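Local coordinates for protein tartronate semialdehyde reductase (Salmonella typhimurium, PDB 1VPD) that probably reduces tartronate semialdehyde to D-glycerate with NADH or NADPH, the last step of the route from galactarate to D-glycerate, at residues M20-Y29 and Y152-G160. Residues are numbered along the deposited sequence; the frame is centred on the assembly and turned at random.
Sequences MSKNLLKAGY and YDLMKAMAG
L24 packs against L154, A157 and M158. Its CB makes no close contact across the segments, but CG, anti to the carbonyl carbon (chi1 -71°), is swung with both methyls up against M158. CG lies 3.9 Å from both CG and SE of this selenomethionine. Of the two methyls, CD1 touches M158 SE and L154 CD1 more loosely, whereas CD2 goes deepest: it sits 3.4 Å from L154 O and also packs on A157 CB, M158 CG and L154 CD1.

L154 CD1 serves a second partner. It stands over the centre of the Y29 ring, 3.8 Å from the centroid and 9° off the normal, which meets the geometry of a CH-pi contact, while Y29 OH reaches L154 CA at 3.5 Å. A157 CB touches L24 CD2, A27 CB and Y29 CE2. At the other end M158 crosses M20, also selenomethionine, at about a right angle, its SE 3.9 Å from M20 CB.

Y29 follows the Schellman motif at G28, which closes helix 17-26; M158 lies in the type I turn K156-A159. The contact thus joins the first helix of the Rossmann-type domain, whose predicted NAD-binding residues include M20 and N23, to helix 145-156, which leads into edge strand 161-166. F10 of strand 7-11 backs both L24 and M158.

A water bridges the segments, accepting from N23 ND2 (2.9 Å) and donating to M158 O; N23 ND2 also bonds I133 O. With that polar link passing through solvent, cohesion here probably rests chiefly on dispersion among methyls, selenium and one aromatic face.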
HETATM    1  N   MSE A  20     -11.076   2.229  -1.861  1.00 15.88           N
HETATM    2  CA  MSE A  20     -11.371   1.170  -0.931  1.00 15.99           C
HETATM    3  C   MSE A  20     -12.634   1.503  -0.109  1.00 16.61           C
HETATM    4  O   MSE A  20     -13.529   0.672   0.023  1.00 16.92           O
HETATM    5  CB  MSE A  20     -10.172   0.944  -0.022  1.00 16.62           C
HETATM    6  CG  MSE A  20      -9.014   0.252  -0.783  1.00 17.41           C
HETATM    7 SE   MSE A  20      -7.325   0.386   0.211  0.87 21.58          SE
HETATM    8  CE  MSE A  20      -7.619  -1.020   1.500  1.00 19.03           C
ATOM      9  N   SER A  21     -12.682   2.719   0.415  1.00 17.21           N
ATOM     10  CA  SER A  21     -13.839   3.171   1.192  1.00 17.74           C
ATOM     11  C   SER A  21     -15.109   3.132   0.339  1.00 18.66           C
ATOM     12  O   SER A  21     -16.177   2.743   0.839  1.00 18.58           O
ATOM     13  CB  SER A  21     -13.605   4.566   1.789  1.00 17.65           C
ATOM     14  OG  SER A  21     -13.644   5.603   0.831  1.00 18.04           O
ATOM     15  N   LYS A  22     -14.996   3.505  -0.937  1.00 19.37           N
ATOM     16  CA  LYS A  22     -16.149   3.491  -1.835  1.00 20.15           C
ATOM     17  C   LYS A  22     -16.636   2.066  -2.098  1.00 20.10           C
ATOM     18  O   LYS A  22     -17.840   1.824  -2.176  1.00 20.42           O
ATOM     19  CB  LYS A  22     -15.850   4.243  -3.130  1.00 20.55           C
ATOM     20  CG  LYS A  22     -15.737   5.728  -2.922  1.00 22.84           C
ATOM     21  CD  LYS A  22     -15.590   6.422  -4.241  1.00 26.18           C
ATOM     22  CE  LYS A  22     -15.417   7.893  -4.063  1.00 28.14           C
ATOM     23  NZ  LYS A  22     -14.977   8.531  -5.325  1.00 30.88           N
ATOM     24  N   ASN A  23     -15.726   1.092  -2.159  1.00 19.36           N
ATOM     25  CA  ASN A  23     -16.148  -0.287  -2.258  1.00 19.76           C
ATOM     26  C   ASN A  23     -16.890  -0.792  -1.024  1.00 19.89           C
ATOM     27  O   ASN A  23     -17.805  -1.614  -1.150  1.00 20.37           O
ATOM     28  CB  ASN A  23     -14.970  -1.207  -2.631  1.00 19.98           C
ATOM     29  CG  ASN A  23     -14.609  -1.081  -4.095  1.00 20.96           C
ATOM     30  OD1 ASN A  23     -15.498  -0.829  -4.929  1.00 22.10           O
ATOM     31  ND2 ASN A  23     -13.308  -1.239  -4.431  1.00 19.25           N
ATOM     32  N   LEU A  24     -16.523  -0.306   0.160  1.00 19.68           N
ATOM     33  CA  LEU A  24     -17.236  -0.675   1.380  1.00 19.89           C
ATOM     34  C   LEU A  24     -18.647  -0.096   1.337  1.00 20.95           C
ATOM     35  O   LEU A  24     -19.600  -0.775   1.718  1.00 21.87           O
ATOM     36  CB  LEU A  24     -16.515  -0.176   2.635  1.00 19.79           C
ATOM     37  CG  LEU A  24     -15.202  -0.876   3.020  1.00 19.10           C
ATOM     38  CD1 LEU A  24     -14.679  -0.315   4.334  1.00 18.98           C
ATOM     39  CD2 LEU A  24     -15.335  -2.387   3.089  1.00 19.53           C
ATOM     40  N   LEU A  25     -18.778   1.132   0.860  1.00 21.63           N
ATOM     41  CA  LEU A  25     -20.103   1.770   0.766  1.00 22.82           C
ATOM     42  C   LEU A  25     -21.004   1.003  -0.194  1.00 24.39           C
ATOM     43  O   LEU A  25     -22.176   0.791   0.099  1.00 24.50           O
ATOM     44  CB  LEU A  25     -19.989   3.223   0.334  1.00 22.27           C
ATOM     45  CG  LEU A  25     -19.368   4.171   1.373  1.00 22.56           C
ATOM     46  CD1 LEU A  25     -18.989   5.467   0.744  1.00 22.90           C
ATOM     47  CD2 LEU A  25     -20.304   4.427   2.551  1.00 23.25           C
ATOM     48  N   LYS A  26     -20.450   0.590  -1.333  1.00 25.96           N
ATOM     49  CA  LYS A  26     -21.168  -0.216  -2.314  1.00 27.46           C
ATOM     50  C   LYS A  26     -21.568  -1.576  -1.787  1.00 27.20           C
ATOM     51  O   LYS A  26     -22.586  -2.121  -2.200  1.00 27.76           O
ATOM     52  CB  LYS A  26     -20.312  -0.418  -3.562  1.00 28.80           C
ATOM     53  CG  LYS A  26     -20.245   0.795  -4.438  1.00 33.07           C
ATOM     54  CD  LYS A  26     -19.932   0.406  -5.881  1.00 38.63           C
ATOM     55  CE  LYS A  26     -18.749   1.158  -6.383  1.00 41.91           C
ATOM     56  NZ  LYS A  26     -18.908   2.652  -6.265  1.00 44.43           N
ATOM     57  N   ALA A  27     -20.771  -2.134  -0.885  1.00 26.25           N
ATOM     58  CA  ALA A  27     -21.090  -3.408  -0.258  1.00 26.61           C
ATOM     59  C   ALA A  27     -22.119  -3.273   0.877  1.00 26.68           C
ATOM     60  O   ALA A  27     -22.458  -4.268   1.509  1.00 27.70           O
ATOM     61  CB  ALA A  27     -19.818  -4.069   0.277  1.00 26.86           C
ATOM     62  N   GLY A  28     -22.543  -2.052   1.179  1.00 26.37           N
ATOM     63  CA  GLY A  28     -23.603  -1.807   2.158  1.00 26.43           C
ATOM     64  C   GLY A  28     -23.160  -1.429   3.564  1.00 26.19           C
ATOM     65  O   GLY A  28     -23.991  -1.360   4.477  1.00 25.77           O
ATOM     66  N   TYR A  29     -21.862  -1.195   3.767  1.00 25.35           N
ATOM     67  CA  TYR A  29     -21.371  -0.767   5.076  1.00 24.59           C
ATOM     68  C   TYR A  29     -21.632   0.711   5.298  1.00 24.47           C
ATOM     69  O   TYR A  29     -21.594   1.507   4.360  1.00 24.63           O
ATOM     70  CB  TYR A  29     -19.868  -1.085   5.230  1.00 24.30           C
ATOM     71  CG  TYR A  29     -19.590  -2.567   5.276  1.00 23.40           C
ATOM     72  CD1 TYR A  29     -19.703  -3.267   6.459  1.00 23.72           C
ATOM     73  CD2 TYR A  29     -19.242  -3.275   4.128  1.00 22.49           C
ATOM     74  CE1 TYR A  29     -19.487  -4.629   6.518  1.00 24.94           C
ATOM     75  CE2 TYR A  29     -19.012  -4.649   4.178  1.00 22.92           C
ATOM     76  CZ  TYR A  29     -19.134  -5.317   5.379  1.00 23.50           C
ATOM     77  OH  TYR A  29     -18.910  -6.672   5.477  1.00 25.36           O
ATOM     78  N   TYR A 152     -13.242 -10.753   8.485  1.00 20.09           N
ATOM     79  CA  TYR A 152     -12.927 -11.266   7.157  1.00 19.99           C
ATOM     80  C   TYR A 152     -13.847 -10.674   6.098  1.00 20.07           C
ATOM     81  O   TYR A 152     -13.385 -10.198   5.084  1.00 19.34           O
ATOM     82  CB  TYR A 152     -12.960 -12.815   7.126  1.00 20.26           C
ATOM     83  CG  TYR A 152     -12.744 -13.382   5.740  1.00 20.36           C
ATOM     84  CD1 TYR A 152     -11.463 -13.662   5.273  1.00 20.77           C
ATOM     85  CD2 TYR A 152     -13.812 -13.578   4.870  1.00 21.85           C
ATOM     86  CE1 TYR A 152     -11.261 -14.162   3.990  1.00 20.95           C
ATOM     87  CE2 TYR A 152     -13.619 -14.062   3.591  1.00 22.72           C
ATOM     88  CZ  TYR A 152     -12.335 -14.356   3.155  1.00 22.51           C
ATOM     89  OH  TYR A 152     -12.149 -14.831   1.886  1.00 23.04           O
ATOM     90  N   ASP A 153     -15.167 -10.709   6.314  1.00 20.15           N
ATOM     91  CA  ASP A 153     -16.092 -10.212   5.311  1.00 19.93           C
ATOM     92  C   ASP A 153     -15.900  -8.736   5.035  1.00 18.77           C
ATOM     93  O   ASP A 153     -15.998  -8.309   3.903  1.00 18.86           O
ATOM     94  CB  ASP A 153     -17.554 -10.450   5.723  1.00 20.91           C
ATOM     95  CG  ASP A 153     -17.951 -11.921   5.684  1.00 23.67           C
ATOM     96  OD1 ASP A 153     -17.293 -12.755   5.022  1.00 24.15           O
ATOM     97  OD2 ASP A 153     -18.955 -12.338   6.306  1.00 26.23           O
ATOM     98  N   LEU A 154     -15.636  -7.953   6.074  1.00 17.91           N
ATOM     99  CA  LEU A 154     -15.431  -6.523   5.917  1.00 17.98           C
ATOM    100  C   LEU A 154     -14.199  -6.289   5.030  1.00 17.94           C
ATOM    101  O   LEU A 154     -14.237  -5.494   4.096  1.00 17.10           O
ATOM    102  CB  LEU A 154     -15.196  -5.874   7.281  1.00 17.86           C
ATOM    103  CG  LEU A 154     -14.773  -4.393   7.260  1.00 18.01           C
ATOM    104  CD1 LEU A 154     -15.824  -3.518   6.604  1.00 19.46           C
ATOM    105  CD2 LEU A 154     -14.455  -3.896   8.647  1.00 18.61           C
HETATM  106  N   MSE A 155     -13.106  -6.971   5.357  1.00 18.00           N
HETATM  107  CA  MSE A 155     -11.873  -6.817   4.558  1.00 18.00           C
HETATM  108  C   MSE A 155     -12.076  -7.325   3.128  1.00 18.03           C
HETATM  109  O   MSE A 155     -11.605  -6.715   2.150  1.00 17.96           O
HETATM  110  CB  MSE A 155     -10.698  -7.529   5.238  1.00 18.16           C
HETATM  111  CG  MSE A 155     -10.242  -6.851   6.516  1.00 18.48           C
HETATM  112 SE   MSE A 155      -8.697  -7.664   7.356  0.86 22.25          SE
HETATM  113  CE  MSE A 155      -9.513  -9.316   8.065  1.00 19.90           C
ATOM    114  N   LYS A 156     -12.793  -8.440   2.996  1.00 18.70           N
ATOM    115  CA  LYS A 156     -13.030  -9.067   1.691  1.00 18.62           C
ATOM    116  C   LYS A 156     -13.867  -8.195   0.762  1.00 18.63           C
ATOM    117  O   LYS A 156     -13.769  -8.315  -0.450  1.00 18.42           O
ATOM    118  CB  LYS A 156     -13.650 -10.461   1.855  1.00 19.43           C
ATOM    119  CG  LYS A 156     -13.826 -11.241   0.568  1.00 20.33           C
ATOM    120  CD  LYS A 156     -12.482 -11.696  -0.020  1.00 21.89           C
ATOM    121  CE  LYS A 156     -12.683 -12.550  -1.279  1.00 22.98           C
ATOM    122  NZ  LYS A 156     -13.340 -11.770  -2.380  1.00 23.89           N
ATOM    123  N   ALA A 157     -14.682  -7.299   1.317  1.00 18.55           N
ATOM    124  CA  ALA A 157     -15.449  -6.368   0.499  1.00 18.69           C
ATOM    125  C   ALA A 157     -14.602  -5.417  -0.350  1.00 19.01           C
ATOM    126  O   ALA A 157     -15.109  -4.821  -1.311  1.00 19.02           O
ATOM    127  CB  ALA A 157     -16.422  -5.566   1.377  1.00 19.61           C
HETATM  128  N   MSE A 158     -13.311  -5.288  -0.016  1.00 18.22           N
HETATM  129  CA  MSE A 158     -12.373  -4.444  -0.763  1.00 17.68           C
HETATM  130  C   MSE A 158     -11.401  -5.245  -1.637  1.00 17.17           C
HETATM  131  O   MSE A 158     -10.563  -4.648  -2.335  1.00 17.42           O
HETATM  132  CB  MSE A 158     -11.548  -3.605   0.215  1.00 17.65           C
HETATM  133  CG  MSE A 158     -12.358  -2.541   0.949  1.00 18.03           C
HETATM  134 SE   MSE A 158     -11.419  -1.778   2.465  0.83 21.69          SE
HETATM  135  CE  MSE A 158     -11.372  -3.345   3.578  1.00 20.34           C
ATOM    136  N   ALA A 159     -11.528  -6.567  -1.618  1.00 16.90           N
ATOM    137  CA  ALA A 159     -10.440  -7.457  -2.017  1.00 16.85           C
ATOM    138  C   ALA A 159     -10.861  -8.650  -2.866  1.00 17.88           C
ATOM    139  O   ALA A 159     -12.010  -9.124  -2.802  1.00 18.11           O
ATOM    140  CB  ALA A 159      -9.763  -7.976  -0.754  1.00 16.94           C
ATOM    141  N   GLY A 160      -9.894  -9.167  -3.622  1.00 18.42           N
ATOM    142  CA  GLY A 160      -9.995 -10.480  -4.238  1.00 18.65           C
ATOM    143  C   GLY A 160      -9.524 -11.611  -3.348  1.00 18.38           C
ATOM    144  O   GLY A 160      -9.864 -12.776  -3.582  1.00 19.49           O
TER
HETATM  145  O   HOH W   1     -11.068  -1.913  -2.759  1.00 17.01           O